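PDB 4JXN: octaprenyl-diphosphate synthase from Roseobacter denitrificans, which probably supplies octaprenyl diphosphate, a precursor of quinone side chains, by magnesium-dependent addition of five isopentenyl diphosphates to farnesyl diphosphate. Local coordinates for residues A80-F85 and Q131-T136; S27-E32 and H76-A81. All blocks are in the same frame, centred on the assembly; numbering follows the deposited sequence.

Contact 1 of 2, residues A80-F85 and Q131-T136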
ATOM      1  N   ALA A  80     -16.719   6.057   0.753  1.00 49.40           N
ATOM      2  CA  ALA A  80     -16.627   6.070   2.201  1.00 51.11           C
ATOM      3  C   ALA A  80     -15.982   4.774   2.700  1.00 56.29           C
ATOM      4  O   ALA A  80     -15.228   4.794   3.664  1.00 56.52           O
ATOM      5  CB  ALA A  80     -17.996   6.282   2.826  1.00 53.80           C
ATOM      6  N   ALA A  81     -16.258   3.655   2.032  1.00 58.00           N
ATOM      7  CA  ALA A  81     -15.570   2.386   2.345  1.00 64.98           C
ATOM      8  C   ALA A  81     -14.050   2.487   2.122  1.00 60.95           C
ATOM      9  O   ALA A  81     -13.232   2.156   3.012  1.00 62.97           O
ATOM     10  CB  ALA A  81     -16.160   1.245   1.521  1.00 68.17           C
ATOM     11  N   THR A  82     -13.679   2.950   0.930  1.00 56.05           N
ATOM     12  CA  THR A  82     -12.275   3.264   0.601  1.00 46.08           C
ATOM     13  C   THR A  82     -11.608   4.068   1.707  1.00 55.62           C
ATOM     14  O   THR A  82     -10.495   3.752   2.150  1.00 59.10           O
ATOM     15  CB  THR A  82     -12.211   4.087  -0.694  1.00 59.87           C
ATOM     16  OG1 THR A  82     -12.868   3.371  -1.748  1.00 46.94           O
ATOM     17  CG2 THR A  82     -10.780   4.394  -1.096  1.00 81.29           C
ATOM     18  N   VAL A  83     -12.297   5.113   2.152  1.00 58.11           N
ATOM     19  CA  VAL A  83     -11.780   5.970   3.210  1.00 51.26           C
ATOM     20  C   VAL A  83     -11.446   5.148   4.464  1.00 50.47           C
ATOM     21  O   VAL A  83     -10.365   5.316   5.041  1.00 54.65           O
ATOM     22  CB  VAL A  83     -12.756   7.131   3.521  1.00 57.85           C
ATOM     23  CG1 VAL A  83     -12.416   7.788   4.852  1.00 70.31           C
ATOM     24  CG2 VAL A  83     -12.739   8.162   2.393  1.00 62.05           C
ATOM     25  N   GLU A  84     -12.353   4.266   4.892  1.00 57.97           N
ATOM     26  CA  GLU A  84     -12.067   3.456   6.085  1.00 76.01           C
ATOM     27  C   GLU A  84     -10.974   2.430   5.807  1.00 55.88           C
ATOM     28  O   GLU A  84     -10.056   2.269   6.623  1.00 85.68           O
ATOM     29  CB  GLU A  84     -13.320   2.789   6.691  1.00 70.77           C
ATOM     30  CG  GLU A  84     -13.800   3.476   7.971  1.00122.03           C
ATOM     31  CD  GLU A  84     -12.697   3.720   9.010  1.00154.69           C
ATOM     32  OE1 GLU A  84     -12.585   4.849   9.565  1.00 62.44           O
ATOM     33  OE2 GLU A  84     -11.929   2.777   9.288  1.00117.54           O
ATOM     34  N   PHE A  85     -11.051   1.756   4.656  1.00 69.79           N
ATOM     35  CA  PHE A  85      -9.987   0.816   4.271  1.00 56.81           C
ATOM     36  C   PHE A  85      -8.636   1.479   4.402  1.00 71.01           C
ATOM     37  O   PHE A  85      -7.732   0.959   5.066  1.00 59.81           O
ATOM     38  CB  PHE A  85     -10.201   0.265   2.856  1.00 61.45           C
ATOM     39  CG  PHE A  85     -11.101  -0.951   2.806  1.00 55.54           C
ATOM     40  CD1 PHE A  85     -10.898  -2.022   3.682  1.00 70.40           C
ATOM     41  CD2 PHE A  85     -12.132  -1.040   1.883  1.00 74.74           C
ATOM     42  CE1 PHE A  85     -11.707  -3.150   3.637  1.00 54.71           C
ATOM     43  CE2 PHE A  85     -12.952  -2.162   1.838  1.00 68.42           C
ATOM     44  CZ  PHE A  85     -12.734  -3.219   2.711  1.00 67.32           C
ATOM     45  N   GLN A 131      -9.580  -0.829  -5.754  1.00 52.69           N
ATOM     46  CA  GLN A 131     -10.660  -1.463  -6.502  1.00 66.99           C
ATOM     47  C   GLN A 131     -11.982  -0.715  -6.389  1.00 75.80           C
ATOM     48  O   GLN A 131     -12.667  -0.521  -7.396  1.00 61.38           O
ATOM     49  CB  GLN A 131     -10.866  -2.894  -6.002  1.00 55.11           C
ATOM     50  CG  GLN A 131      -9.786  -3.863  -6.442  1.00 65.34           C
ATOM     51  CD  GLN A 131     -10.053  -5.280  -5.969  1.00143.06           C
ATOM     52  OE1 GLN A 131     -10.199  -5.540  -4.766  1.00 68.27           O
ATOM     53  NE2 GLN A 131     -10.114  -6.208  -6.918  1.00 64.59           N
ATOM     54  N   LEU A 132     -12.342  -0.332  -5.161  1.00 67.57           N
ATOM     55  CA  LEU A 132     -13.582   0.435  -4.896  1.00 62.38           C
ATOM     56  C   LEU A 132     -13.630   1.808  -5.590  1.00 55.97           C
ATOM     57  O   LEU A 132     -14.645   2.158  -6.198  1.00 58.48           O
ATOM     58  CB  LEU A 132     -13.814   0.609  -3.383  1.00 61.83           C
ATOM     59  CG  LEU A 132     -14.349  -0.633  -2.662  1.00 60.50           C
ATOM     60  CD1 LEU A 132     -14.090  -0.595  -1.161  1.00 74.09           C
ATOM     61  CD2 LEU A 132     -15.833  -0.794  -2.942  1.00 63.03           C
ATOM     62  N   MET A 133     -12.544   2.579  -5.517  1.00 58.58           N
ATOM     63  CA  MET A 133     -12.542   3.903  -6.174  1.00 60.63           C
ATOM     64  C   MET A 133     -12.612   3.761  -7.694  1.00 58.60           C
ATOM     65  O   MET A 133     -13.272   4.555  -8.369  1.00 63.10           O
ATOM     66  CB  MET A 133     -11.314   4.763  -5.826  1.00 79.33           C
ATOM     67  CG  MET A 133     -10.409   4.270  -4.711  1.00 65.06           C
ATOM     68  SD  MET A 133      -8.999   5.379  -4.471  1.00 65.73           S
ATOM     69  CE  MET A 133      -7.893   4.339  -3.507  1.00 70.40           C
ATOM     70  N   VAL A 134     -11.903   2.776  -8.238  1.00 50.01           N
ATOM     71  CA  VAL A 134     -11.874   2.576  -9.693  1.00 64.99           C
ATOM     72  C   VAL A 134     -13.277   2.276 -10.206  1.00 52.37           C
ATOM     73  O   VAL A 134     -13.687   2.775 -11.260  1.00 70.68           O
ATOM     74  CB  VAL A 134     -10.910   1.433 -10.111  1.00 64.99           C
ATOM     75  CG1 VAL A 134     -11.144   1.012 -11.563  1.00 65.17           C
ATOM     76  CG2 VAL A 134      -9.464   1.863  -9.919  1.00 63.14           C
ATOM     77  N   GLU A 135     -14.011   1.465  -9.451  1.00 60.85           N
ATOM     78  CA  GLU A 135     -15.385   1.130  -9.816  1.00 75.80           C
ATOM     79  C   GLU A 135     -16.317   2.343  -9.935  1.00 71.60           C
ATOM     80  O   GLU A 135     -17.369   2.239 -10.562  1.00 68.35           O
ATOM     81  CB  GLU A 135     -15.961   0.118  -8.825  1.00 68.34           C
ATOM     82  CG  GLU A 135     -15.352  -1.272  -8.960  1.00 67.36           C
ATOM     83  CD  GLU A 135     -15.451  -2.091  -7.687  1.00102.24           C
ATOM     84  OE1 GLU A 135     -14.511  -2.865  -7.404  1.00 77.36           O
ATOM     85  OE2 GLU A 135     -16.463  -1.965  -6.965  1.00 90.02           O
ATOM     86  N   THR A 136     -15.937   3.484  -9.355  1.00 64.98           N
ATOM     87  CA  THR A 136     -16.786   4.688  -9.378  1.00 58.73           C
ATOM     88  C   THR A 136     -16.748   5.390 -10.714  1.00 53.56           C
ATOM     89  O   THR A 136     -17.562   6.268 -10.976  1.00 67.55           O
ATOM     90  CB  THR A 136     -16.389   5.719  -8.285  1.00 53.06           C
ATOM     91  OG1 THR A 136     -15.099   6.279  -8.562  1.00 57.28           O
ATOM     92  CG2 THR A 136     -16.368   5.071  -6.923  1.00 49.83           C
TER

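Contact 2 of 2, residues S27-E32 and H76-A81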
ATOM      1  N   SER A  27     -20.522  -0.408   5.934  1.00 75.23           N
ATOM      2  CA  SER A  27     -19.930  -1.440   6.803  1.00 95.35           C
ATOM      3  C   SER A  27     -20.238  -2.855   6.319  1.00 69.03           C
ATOM      4  O   SER A  27     -19.554  -3.809   6.697  1.00 75.53           O
ATOM      5  CB  SER A  27     -20.390  -1.264   8.250  1.00 64.78           C
ATOM      6  OG  SER A  27     -19.928  -0.020   8.752  1.00 98.78           O
ATOM      7  N   THR A  28     -21.280  -2.968   5.499  1.00 64.80           N
ATOM      8  CA  THR A  28     -21.548  -4.160   4.701  1.00 68.42           C
ATOM      9  C   THR A  28     -20.481  -4.407   3.627  1.00 59.34           C
ATOM     10  O   THR A  28     -20.064  -5.544   3.409  1.00 91.74           O
ATOM     11  CB  THR A  28     -22.931  -4.085   4.024  1.00 98.74           C
ATOM     12  OG1 THR A  28     -23.849  -3.399   4.883  1.00 97.04           O
ATOM     13  CG2 THR A  28     -23.459  -5.482   3.736  1.00 84.95           C
ATOM     14  N   LEU A  29     -20.045  -3.337   2.961  1.00129.46           N
ATOM     15  CA  LEU A  29     -19.048  -3.442   1.905  1.00 63.50           C
ATOM     16  C   LEU A  29     -17.712  -3.832   2.517  1.00 66.49           C
ATOM     17  O   LEU A  29     -17.152  -4.872   2.169  1.00 65.89           O
ATOM     18  CB  LEU A  29     -18.952  -2.137   1.096  1.00 88.57           C
ATOM     19  CG  LEU A  29     -19.036  -2.305  -0.429  1.00 98.23           C
ATOM     20  CD1 LEU A  29     -20.308  -3.049  -0.830  1.00128.90           C
ATOM     21  CD2 LEU A  29     -18.958  -0.956  -1.138  1.00 61.56           C
ATOM     22  N   ILE A  30     -17.242  -3.020   3.463  1.00 45.98           N
ATOM     23  CA  ILE A  30     -16.046  -3.328   4.249  1.00 92.44           C
ATOM     24  C   ILE A  30     -16.024  -4.811   4.649  1.00 65.48           C
ATOM     25  O   ILE A  30     -15.000  -5.483   4.482  1.00101.66           O
ATOM     26  CB  ILE A  30     -15.920  -2.425   5.504  1.00101.14           C
ATOM     27  CG1 ILE A  30     -15.764  -0.948   5.096  1.00 89.47           C
ATOM     28  CG2 ILE A  30     -14.737  -2.865   6.371  1.00 74.27           C
ATOM     29  CD1 ILE A  30     -15.882   0.041   6.241  1.00126.52           C
ATOM     30  N   ARG A  31     -17.151  -5.321   5.151  1.00165.01           N
ATOM     31  CA  ARG A  31     -17.268  -6.741   5.501  1.00 99.53           C
ATOM     32  C   ARG A  31     -17.065  -7.633   4.270  1.00177.40           C
ATOM     33  O   ARG A  31     -16.181  -8.496   4.278  1.00 80.68           O
ATOM     34  CB  ARG A  31     -18.624  -7.041   6.154  1.00112.04           C
ATOM     35  N   GLU A  32     -17.857  -7.398   3.219  1.00 63.04           N
ATOM     36  CA  GLU A  32     -17.840  -8.230   1.992  1.00 69.29           C
ATOM     37  C   GLU A  32     -16.510  -8.186   1.179  1.00120.28           C
ATOM     38  O   GLU A  32     -16.147  -9.163   0.518  1.00 85.39           O
ATOM     39  CB  GLU A  32     -19.055  -7.869   1.102  1.00 49.45           C
ATOM     40  CG  GLU A  32     -18.792  -7.850  -0.398  1.00107.36           C
ATOM     41  CD  GLU A  32     -19.846  -7.067  -1.154  1.00154.33           C
ATOM     42  OE1 GLU A  32     -21.039  -7.187  -0.796  1.00 56.33           O
ATOM     43  OE2 GLU A  32     -19.472  -6.328  -2.099  1.00 75.38           O
ATOM     44  N   HIS A  76     -20.812   7.074  -3.439  1.00 55.91           N
ATOM     45  CA  HIS A  76     -20.477   7.642  -2.119  1.00 55.12           C
ATOM     46  C   HIS A  76     -20.242   6.545  -1.079  1.00 44.91           C
ATOM     47  O   HIS A  76     -19.390   6.678  -0.192  1.00 58.02           O
ATOM     48  CB  HIS A  76     -21.552   8.645  -1.671  1.00 65.41           C
ATOM     49  CG  HIS A  76     -22.917   8.053  -1.498  1.00 75.76           C
ATOM     50  ND1 HIS A  76     -23.675   8.258  -0.364  1.00 80.24           N
ATOM     51  CD2 HIS A  76     -23.662   7.263  -2.308  1.00 63.46           C
ATOM     52  CE1 HIS A  76     -24.827   7.623  -0.486  1.00 63.61           C
ATOM     53  NE2 HIS A  76     -24.843   7.010  -1.655  1.00 94.74           N
ATOM     54  N   ILE A  77     -20.962   5.438  -1.243  1.00 63.35           N
ATOM     55  CA  ILE A  77     -20.759   4.232  -0.444  1.00 50.06           C
ATOM     56  C   ILE A  77     -19.386   3.612  -0.717  1.00 64.39           C
ATOM     57  O   ILE A  77     -18.638   3.246   0.216  1.00 45.23           O
ATOM     58  CB  ILE A  77     -21.851   3.172  -0.746  1.00 75.88           C
ATOM     59  CG1 ILE A  77     -23.253   3.768  -0.603  1.00 80.44           C
ATOM     60  CG2 ILE A  77     -21.723   1.975   0.190  1.00 59.12           C
ATOM     61  CD1 ILE A  77     -23.514   4.392   0.757  1.00 70.03           C
ATOM     62  N   ASN A  78     -19.046   3.493  -1.997  1.00 47.51           N
ATOM     63  CA  ASN A  78     -17.707   2.992  -2.366  1.00 49.41           C
ATOM     64  C   ASN A  78     -16.638   3.871  -1.731  1.00 61.50           C
ATOM     65  O   ASN A  78     -15.704   3.391  -1.073  1.00 49.10           O
ATOM     66  CB  ASN A  78     -17.496   2.986  -3.883  1.00 59.78           C
ATOM     67  CG  ASN A  78     -18.536   2.166  -4.636  1.00 68.74           C
ATOM     68  OD1 ASN A  78     -19.686   2.044  -4.217  1.00 83.49           O
ATOM     69  ND2 ASN A  78     -18.127   1.610  -5.770  1.00 76.18           N
ATOM     70  N   LEU A  79     -16.793   5.177  -1.929  1.00 51.68           N
ATOM     71  CA  LEU A  79     -15.787   6.133  -1.495  1.00 72.38           C
ATOM     72  C   LEU A  79     -15.621   6.182   0.018  1.00 42.02           C
ATOM     73  O   LEU A  79     -14.516   6.351   0.509  1.00 52.71           O
ATOM     74  CB  LEU A  79     -16.121   7.517  -2.043  1.00 49.33           C
ATOM     75  CG  LEU A  79     -16.039   7.596  -3.564  1.00 61.25           C
ATOM     76  CD1 LEU A  79     -16.470   8.975  -4.054  1.00 62.11           C
ATOM     77  CD2 LEU A  79     -14.626   7.236  -4.009  1.00 59.69           C
ATOM     78  N   ALA A  80     -16.719   6.057   0.753  1.00 49.40           N
ATOM     79  CA  ALA A  80     -16.627   6.070   2.201  1.00 51.11           C
ATOM     80  C   ALA A  80     -15.982   4.774   2.700  1.00 56.29           C
ATOM     81  O   ALA A  80     -15.228   4.794   3.664  1.00 56.52           O
ATOM     82  CB  ALA A  80     -17.996   6.282   2.826  1.00 53.80           C
ATOM     83  N   ALA A  81     -16.258   3.655   2.032  1.00 58.00           N
ATOM     84  CA  ALA A  81     -15.570   2.386   2.345  1.00 64.98           C
ATOM     85  C   ALA A  81     -14.050   2.487   2.122  1.00 60.95           C
ATOM     86  O   ALA A  81     -13.232   2.156   3.012  1.00 62.97           O
ATOM     87  CB  ALA A  81     -16.160   1.245   1.521  1.00 68.17           C
TER

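Contact 1 of 2, residues A80-F85 and Q131-T136
The ring of F85 meets L132 at its edge: methyl CD1 of the leucine lies in the ring plane, 3.6 Å from F85 CE2 and equally near CD2, with the two side chains crossing at about a right angle. The same CD1 reaches the methyl of A81 one helical turn earlier (A81 CB to L132 CD1, 3.9 Å). A single leucine branch thus fills the angle between alanine and phenylalanine, while L29 and R33 of helix 9-34 also pack on L132.

T82 divides its two branches. CG2 stands anti to the backbone N, which turns it onto M133, 3.6 Å from M133 CG and 3.8 Å from M133 CE. OG1, beside the N, slides past L132 CB at 3.3 Å and hydrogen-bonds to N78 O in its own helix, with a weak second bond to S129 O. With an alanine here, N78 O would probably lose its hydroxyl mate, and the M133 chain, deprived of the methyl it crosses, would probably be freer to turn. Beyond this pair, L142 and L145 of helix 139-162 and F130 of the second subunit pack on M133.

The helices 75-94 and 116-134 are therefore joined here chiefly by buried hydrocarbon contacts, and the hydroxyl that enters the interface is satisfied mainly by a carbonyl of its own helix.

Contact 2 of 2, residues S27-E32 and H76-A81
L29 reaches helix 75-94 through an unusual first torsion: its CG is turned well off any staggered position (chi1 -129°), and CD2 comes to lie beside I77 and N78. I77 answers with CG2, the branch anti to its backbone N, 4.2 Å from L29 CD2. Its other branch leads elsewhere, and I77 CD1 sits 3.7 Å above one face of the neighbouring H76 ring, offset toward the rim. L29 CD2 also rests near the backbone of N78, 4.3 Å from N78 CA, so this leucine end bridges two successive residues of the opposing helix.

One turn on, the methyl of A81 points at helix 9-34 and is received by two consecutive side chains. I30 CG1 approaches A81 CB at 4.2 Å, and L29 CB lies 4.4 Å from the same A81 CB. The backbones come nearest here, with I30 CA and A81 CA 6.0 Å apart, and at this point it is the small A81 side chain that meets L29 and I30. The short segments cross at -62°, their axes 9.3 Å apart at closest approach, and the contact is made mainly by apolar side chains. V26, a turn before I30, extends the same packing onto I77 and A80.

The contact belongs to the all-helical fold of the trans-prenyl synthases, where it lays the N-terminal helix across helix 75-94, whose far end leads into the first aspartate-rich DDxxD motif of the family.

How the contacts relate
Helix 75-94 serves both contacts, which share A80 and A81 and have centres about 7 Å apart. The methyl of A81 is common to both. The partner helices also touch directly, with L132 CD2 3.6 Å from L29 CD2. Further along, F85 CZ packs 3.7 Å from I30 CA, and E84 CB lies 3.8 Å from I30 CD1, so helices 9-34, 75-94 and 116-134 pack against one another in a single cluster, mostly through hydrocarbon atoms. Contact 1 additionally approaches the second subunit, and an unidentified bound molecule, probably from the crystallisation liquor, lies about 5 Å from the side chain of M133. Helix 75-94 leads toward the DDxxD motif, probably the magnesium and diphosphate site as in relatives.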